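Local coordinates for proteasome assembly chaperone family protein (Thermoplasma acidophilum, PDB 3GAA) that is of unknown function but belongs to the PAC2 family, whose relatives include proteasome assembly chaperones, and may act as a chaperone of proteasome assembly, at residues V69-K74 / K231-Q236; D149-A154 / L183-P188. All coordinates share one frame; numbering follows the deposited sequence.

Contact 1: residues V69-K74 / K231-Q236; sequences VFVGGK and KKIEEQ
Ile233, on the helix 219-243, meets Val71 and Val69 of the loop that follows strand 68-69, and apolar contact is all that joins the two segments. The end methyl CD1 of Ile233 does most of the touching. It reaches Val71 CG1 at 3.4 Å and lies equally near CB of that valine, while CG1 of Ile233 comes to 3.9 Å from Val71 CB. The isoleucine chain is extended toward the loop, with CD1 anti to CA across the CB-CG1 bond (chi2 169°), which carries the methyl to the valine. Val69 adds a looser touch, its CG2 standing 3.9 Å from Ile233 CD1, and these two side chains cross at about a right angle. At the exposed margin Lys232 contributes only the root of its chain: CB lies 4.2 Å from Val71 CG2, and the rest of the side chain leads away.

No hydrogen bond crosses between the two segments; the polar bonds run within each or to residues beyond them. In the loop, weak backbone bonds from Gly73 N to Phe70 O and from Lys74 N to Val71 O accompany the tight bend, where Gly72 and Gly73 both have positive phi.

Arg76 of the same chain touches both valines, and a second subunit lies alongside: its Ala162 packs on Ile233 and Lys232 and gives its N-H to Gln236 OE1, and Val69 pairs antiparallel with one of its strands, so the sheet continues across the interface. This is plain helix-on-loop packing at a subunit boundary, with Ile233 the residue of the C-terminal helix, predicted coiled coil, that is buried against the loop.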
loop_
_atom_site.group_PDB
_atom_site.type_symbol
_atom_site.label_atom_id
_atom_site.label_comp_id
_atom_site.label_asym_id
_atom_site.label_seq_id
_atom_site.Cartn_x
_atom_site.Cartn_y
_atom_site.Cartn_z
ATOM N N VAL A 69 32.888 8.280 -13.492
ATOM C CA VAL A 69 33.922 9.059 -14.191
ATOM C C VAL A 69 35.212 9.173 -13.374
ATOM O O VAL A 69 35.194 9.400 -12.183
ATOM C CB VAL A 69 33.437 10.420 -14.710
ATOM C CG1 VAL A 69 32.152 10.813 -14.073
ATOM C CG2 VAL A 69 34.500 11.458 -14.509
ATOM N N PHE A 70 36.331 8.936 -14.034
ATOM C CA PHE A 70 37.631 8.959 -13.402
ATOM C C PHE A 70 38.628 9.718 -14.276
ATOM O O PHE A 70 39.818 9.439 -14.227
ATOM C CB PHE A 70 38.094 7.530 -13.190
ATOM C CG PHE A 70 39.346 7.404 -12.379
ATOM C CD1 PHE A 70 39.420 7.941 -11.104
ATOM C CD2 PHE A 70 40.459 6.695 -12.882
ATOM C CE1 PHE A 70 40.605 7.796 -10.331
ATOM C CE2 PHE A 70 41.631 6.544 -12.131
ATOM C CZ PHE A 70 41.702 7.100 -10.849
ATOM N N VAL A 71 38.158 10.684 -15.069
ATOM C CA VAL A 71 39.048 11.411 -15.960
ATOM C C VAL A 71 39.830 12.340 -15.083
ATOM O O VAL A 71 39.304 12.875 -14.095
ATOM C CB VAL A 71 38.313 12.183 -17.078
ATOM C CG1 VAL A 71 37.633 13.441 -16.520
ATOM C CG2 VAL A 71 39.293 12.508 -18.233
ATOM N N GLY A 72 41.102 12.501 -15.429
ATOM C CA GLY A 72 42.058 13.176 -14.575
ATOM C C GLY A 72 42.203 12.560 -13.183
ATOM O O GLY A 72 42.440 13.290 -12.211
ATOM N N GLY A 73 42.048 11.241 -13.055
ATOM C CA GLY A 73 42.181 10.578 -11.755
ATOM C C GLY A 73 41.340 11.143 -10.599
ATOM O O GLY A 73 41.720 11.016 -9.431
ATOM N N LYS A 74 40.197 11.749 -10.908
ATOM C CA LYS A 74 39.289 12.194 -9.870
ATOM C C LYS A 74 38.074 11.291 -9.992
ATOM O O LYS A 74 37.308 11.404 -10.939
ATOM C CB LYS A 74 38.916 13.692 -10.036
ATOM C CG LYS A 74 40.044 14.546 -10.723
ATOM C CD LYS A 74 39.689 16.079 -10.931
ATOM C CE LYS A 74 38.446 16.341 -11.875
ATOM N NZ LYS A 74 38.706 16.216 -13.397
ATOM N N LYS A 231 36.256 15.474 -23.692
ATOM C CA LYS A 231 36.403 14.816 -24.982
ATOM C C LYS A 231 36.787 13.362 -24.783
ATOM O O LYS A 231 36.254 12.499 -25.426
ATOM C CB LYS A 231 37.498 15.525 -25.774
ATOM C CG LYS A 231 37.244 15.717 -27.238
ATOM C CD LYS A 231 38.000 14.706 -28.102
ATOM C CE LYS A 231 38.331 15.231 -29.526
ATOM N NZ LYS A 231 39.692 15.897 -29.623
ATOM N N LYS A 232 37.710 13.101 -23.871
ATOM C CA LYS A 232 38.105 11.736 -23.549
ATOM C C LYS A 232 36.908 10.886 -23.132
ATOM O O LYS A 232 36.811 9.684 -23.389
ATOM C CB LYS A 232 39.093 11.725 -22.391
ATOM C CG LYS A 232 40.516 12.097 -22.719
ATOM C CD LYS A 232 41.450 11.393 -21.714
ATOM C CE LYS A 232 42.725 12.163 -21.417
ATOM N NZ LYS A 232 43.541 12.343 -22.654
ATOM N N ILE A 233 35.983 11.504 -22.459
ATOM C CA ILE A 233 34.888 10.750 -21.963
ATOM C C ILE A 233 33.720 10.620 -22.960
ATOM O O ILE A 233 33.049 9.581 -23.003
ATOM C CB ILE A 233 34.374 11.376 -20.653
ATOM C CG1 ILE A 233 35.443 11.282 -19.561
ATOM C CG2 ILE A 233 33.089 10.697 -20.206
ATOM C CD1 ILE A 233 35.129 12.098 -18.328
ATOM N N GLU A 234 33.468 11.684 -23.723
ATOM C CA GLU A 234 32.552 11.612 -24.842
ATOM C C GLU A 234 32.993 10.337 -25.582
ATOM O O GLU A 234 32.200 9.442 -25.806
ATOM C CB GLU A 234 32.596 12.919 -25.733
ATOM C CG GLU A 234 31.844 14.251 -25.126
ATOM C CD GLU A 234 32.066 15.691 -25.883
ATOM O OE1 GLU A 234 33.232 16.108 -26.236
ATOM O OE2 GLU A 234 31.025 16.434 -26.055
ATOM N N GLU A 235 34.284 10.222 -25.851
ATOM C CA GLU A 235 34.828 9.182 -26.704
ATOM C C GLU A 235 34.843 7.795 -26.155
ATOM O O GLU A 235 34.576 6.853 -26.887
ATOM C CB GLU A 235 36.240 9.528 -27.148
ATOM C CG GLU A 235 36.184 10.678 -28.114
ATOM C CD GLU A 235 37.536 11.189 -28.540
ATOM O OE1 GLU A 235 38.519 11.151 -27.718
ATOM O OE2 GLU A 235 37.599 11.661 -29.710
ATOM N N GLN A 236 35.192 7.621 -24.897
ATOM C CA GLN A 236 35.154 6.278 -24.361
ATOM C C GLN A 236 33.708 5.879 -24.101
ATOM O O GLN A 236 33.365 4.716 -24.090
ATOM C CB GLN A 236 36.010 6.172 -23.118
ATOM C CG GLN A 236 37.471 6.472 -23.373
ATOM C CD GLN A 236 38.292 6.419 -22.097
ATOM O OE1 GLN A 236 37.930 5.691 -21.135
ATOM N NE2 GLN A 236 39.406 7.195 -22.062
#

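Contact 2: residues D149-A154 / L183-P188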
loop_
_atom_site.group_PDB
_atom_site.type_symbol
_atom_site.label_atom_id
_atom_site.label_comp_id
_atom_site.label_asym_id
_atom_site.label_seq_id
_atom_site.Cartn_x
_atom_site.Cartn_y
_atom_site.Cartn_z
ATOM N N ASP A 149 11.954 39.905 -23.532
ATOM C CA ASP A 149 11.943 41.326 -23.800
ATOM C C ASP A 149 12.996 42.087 -23.033
ATOM O O ASP A 149 13.656 42.916 -23.629
ATOM C CB ASP A 149 10.537 41.890 -23.553
ATOM C CG ASP A 149 9.541 41.557 -24.735
ATOM O OD1 ASP A 149 9.692 40.490 -25.436
ATOM O OD2 ASP A 149 8.602 42.380 -24.970
ATOM N N LYS A 150 13.177 41.806 -21.741
ATOM C CA LYS A 150 14.337 42.311 -20.994
ATOM C C LYS A 150 15.635 41.884 -21.677
ATOM O O LYS A 150 16.457 42.708 -22.036
ATOM C CB LYS A 150 14.350 41.783 -19.563
ATOM C CG LYS A 150 13.183 42.232 -18.655
ATOM C CD LYS A 150 13.529 42.094 -17.118
ATOM C CE LYS A 150 12.371 41.524 -16.214
ATOM N NZ LYS A 150 12.502 39.991 -15.949
ATOM N N PHE A 151 15.800 40.587 -21.894
ATOM C CA PHE A 151 16.996 40.053 -22.557
ATOM C C PHE A 151 17.335 40.654 -23.887
ATOM O O PHE A 151 18.468 40.576 -24.317
ATOM C CB PHE A 151 16.876 38.551 -22.776
ATOM C CG PHE A 151 16.910 37.734 -21.521
ATOM C CD1 PHE A 151 17.233 38.291 -20.295
ATOM C CD2 PHE A 151 16.636 36.373 -21.589
ATOM C CE1 PHE A 151 17.268 37.516 -19.145
ATOM C CE2 PHE A 151 16.659 35.583 -20.448
ATOM C CZ PHE A 151 16.964 36.154 -19.220
ATOM N N LYS A 152 16.352 41.235 -24.540
ATOM C CA LYS A 152 16.527 41.796 -25.883
ATOM C C LYS A 152 17.225 43.156 -25.869
ATOM O O LYS A 152 18.054 43.465 -26.720
ATOM C CB LYS A 152 15.172 41.991 -26.512
ATOM C CG LYS A 152 15.224 42.055 -28.006
ATOM C CD LYS A 152 14.037 41.281 -28.632
ATOM C CE LYS A 152 14.014 39.748 -28.269
ATOM N NZ LYS A 152 12.639 39.183 -28.437
ATOM N N LYS A 153 16.883 43.974 -24.886
ATOM C CA LYS A 153 17.636 45.189 -24.632
ATOM C C LYS A 153 19.070 44.813 -24.250
ATOM O O LYS A 153 19.955 45.638 -24.325
ATOM C CB LYS A 153 16.991 46.004 -23.511
ATOM C CG LYS A 153 15.521 46.364 -23.754
ATOM C CD LYS A 153 14.709 46.599 -22.431
ATOM C CE LYS A 153 13.297 45.861 -22.463
ATOM N NZ LYS A 153 12.395 45.994 -21.215
ATOM N N ALA A 154 19.300 43.572 -23.819
ATOM C CA ALA A 154 20.629 43.133 -23.388
ATOM C C ALA A 154 21.466 42.596 -24.527
ATOM O O ALA A 154 22.613 42.216 -24.304
ATOM C CB ALA A 154 20.507 42.079 -22.313
ATOM N N LEU A 183 14.600 29.484 -17.986
ATOM C CA LEU A 183 15.054 29.829 -19.309
ATOM C C LEU A 183 16.211 29.025 -19.661
ATOM O O LEU A 183 16.722 28.309 -18.843
ATOM C CB LEU A 183 15.364 31.305 -19.522
ATOM C CG LEU A 183 16.273 32.057 -18.603
ATOM C CD1 LEU A 183 15.520 32.274 -17.270
ATOM C CD2 LEU A 183 17.539 31.281 -18.465
ATOM N N SER A 184 16.576 29.110 -20.924
ATOM C CA SER A 184 17.763 28.496 -21.421
ATOM C C SER A 184 18.610 29.525 -22.210
ATOM O O SER A 184 18.053 30.383 -22.862
ATOM C CB SER A 184 17.381 27.306 -22.285
ATOM O OG SER A 184 18.464 27.032 -23.147
ATOM N N PHE A 185 19.940 29.469 -22.102
ATOM C CA PHE A 185 20.792 30.214 -23.017
ATOM C C PHE A 185 21.507 29.209 -23.939
ATOM O O PHE A 185 21.969 28.142 -23.490
ATOM C CB PHE A 185 21.826 31.019 -22.243
ATOM C CG PHE A 185 21.257 32.143 -21.412
ATOM C CD1 PHE A 185 20.526 33.156 -21.991
ATOM C CD2 PHE A 185 21.506 32.212 -20.087
ATOM C CE1 PHE A 185 20.046 34.173 -21.277
ATOM C CE2 PHE A 185 21.002 33.261 -19.337
ATOM C CZ PHE A 185 20.266 34.223 -19.940
ATOM N N ILE A 186 21.557 29.535 -25.228
ATOM C CA ILE A 186 22.272 28.741 -26.201
ATOM C C ILE A 186 23.292 29.588 -26.971
ATOM O O ILE A 186 23.069 30.760 -27.336
ATOM C CB ILE A 186 21.344 28.060 -27.211
ATOM C CG1 ILE A 186 20.190 27.327 -26.501
ATOM C CG2 ILE A 186 22.135 27.051 -27.991
ATOM C CD1 ILE A 186 18.900 28.178 -26.329
ATOM N N THR A 187 24.445 28.988 -27.209
ATOM C CA THR A 187 25.495 29.711 -27.888
ATOM C C THR A 187 26.097 28.821 -28.979
ATOM O O THR A 187 26.269 27.677 -28.764
ATOM C CB THR A 187 26.520 30.211 -26.870
ATOM O OG1 THR A 187 27.217 31.315 -27.437
ATOM C CG2 THR A 187 27.516 29.118 -26.488
ATOM N N PRO A 188 26.367 29.355 -30.168
ATOM C CA PRO A 188 26.984 28.504 -31.170
ATOM C C PRO A 188 28.355 28.053 -30.711
ATOM O O PRO A 188 29.120 28.840 -30.170
ATOM C CB PRO A 188 27.129 29.419 -32.385
ATOM C CG PRO A 188 26.478 30.708 -32.051
ATOM C CD PRO A 188 26.327 30.770 -30.587
#
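Phe151 of helix 145-153 points its ring at strand 181-190 and lands on Phe185 and Leu183, the two strand residues that form the tight part of the contact. Its CE2 is the main point of touch, 3.8 Å from Phe185 CE1 and 4.0 Å from Leu183 CG. The leucine carbon sits at the edge of the Phe151 ring, in its plane. The two phenyl rings meet obliquely, with centroids 5.4 Å apart and planes inclined at 43°. CZ of Phe151 also lies 3.9 Å from Phe185 CZ, so the aromatic touch spans neighbouring atoms of both rings. Within the strand, Leu183 CD2 stands 4.1 Å above one face of the Phe185 ring, toward its rim. Phe151 CG lies beside the backbone N (chi1 -68°), anti to the carbonyl carbon, which sends the ring from the helix to the strand. The nearest CA atoms, of Phe151 and Phe185, are 10.6 Å apart, so the side chains span the gap.

Ala141 of strand 140-142 and Ile156 touch both phenylalanines, and Ala209 of helix 196-210 packs on Phe151. An alanine in place of Phe151 would probably open a gap between helix and strand, leaving Phe185 and Leu183 without their apolar partner on the helix. Ser184, pointing away from the helix, is buried within the sheet, its OG held by Ile124 O.

The other side of the helix is loose: Asp149, Lys150, Lys152 and Lys153 are exposed and make no contact with the strand. A charged outer face and a phenylalanine turned inward are characteristic of an amphipathic helix packed on a sheet, here in an alpha/beta fold.

From the N terminus, the chain first reaches residues 69-74, in the loop after strand 68-69, which pack on residues 231-236 only after 156 intervening residues. Contact 1 thus closes a long loop, tying the region before strand 79-83 to the C-terminal helix 219-243. Contact 2 falls wholly within that span: only 28 residues separate 149-154 from 183-188, and its shorter loop joins helix 145-153 to strand 181-190 of the mixed sheet. The two are therefore nested, not crossed. They lie on opposite sides of the chain's centre, their own centres 31 Å apart, and do not touch. Contact 1 adjoins a second subunit, whereas contact 2 is internal to one chain.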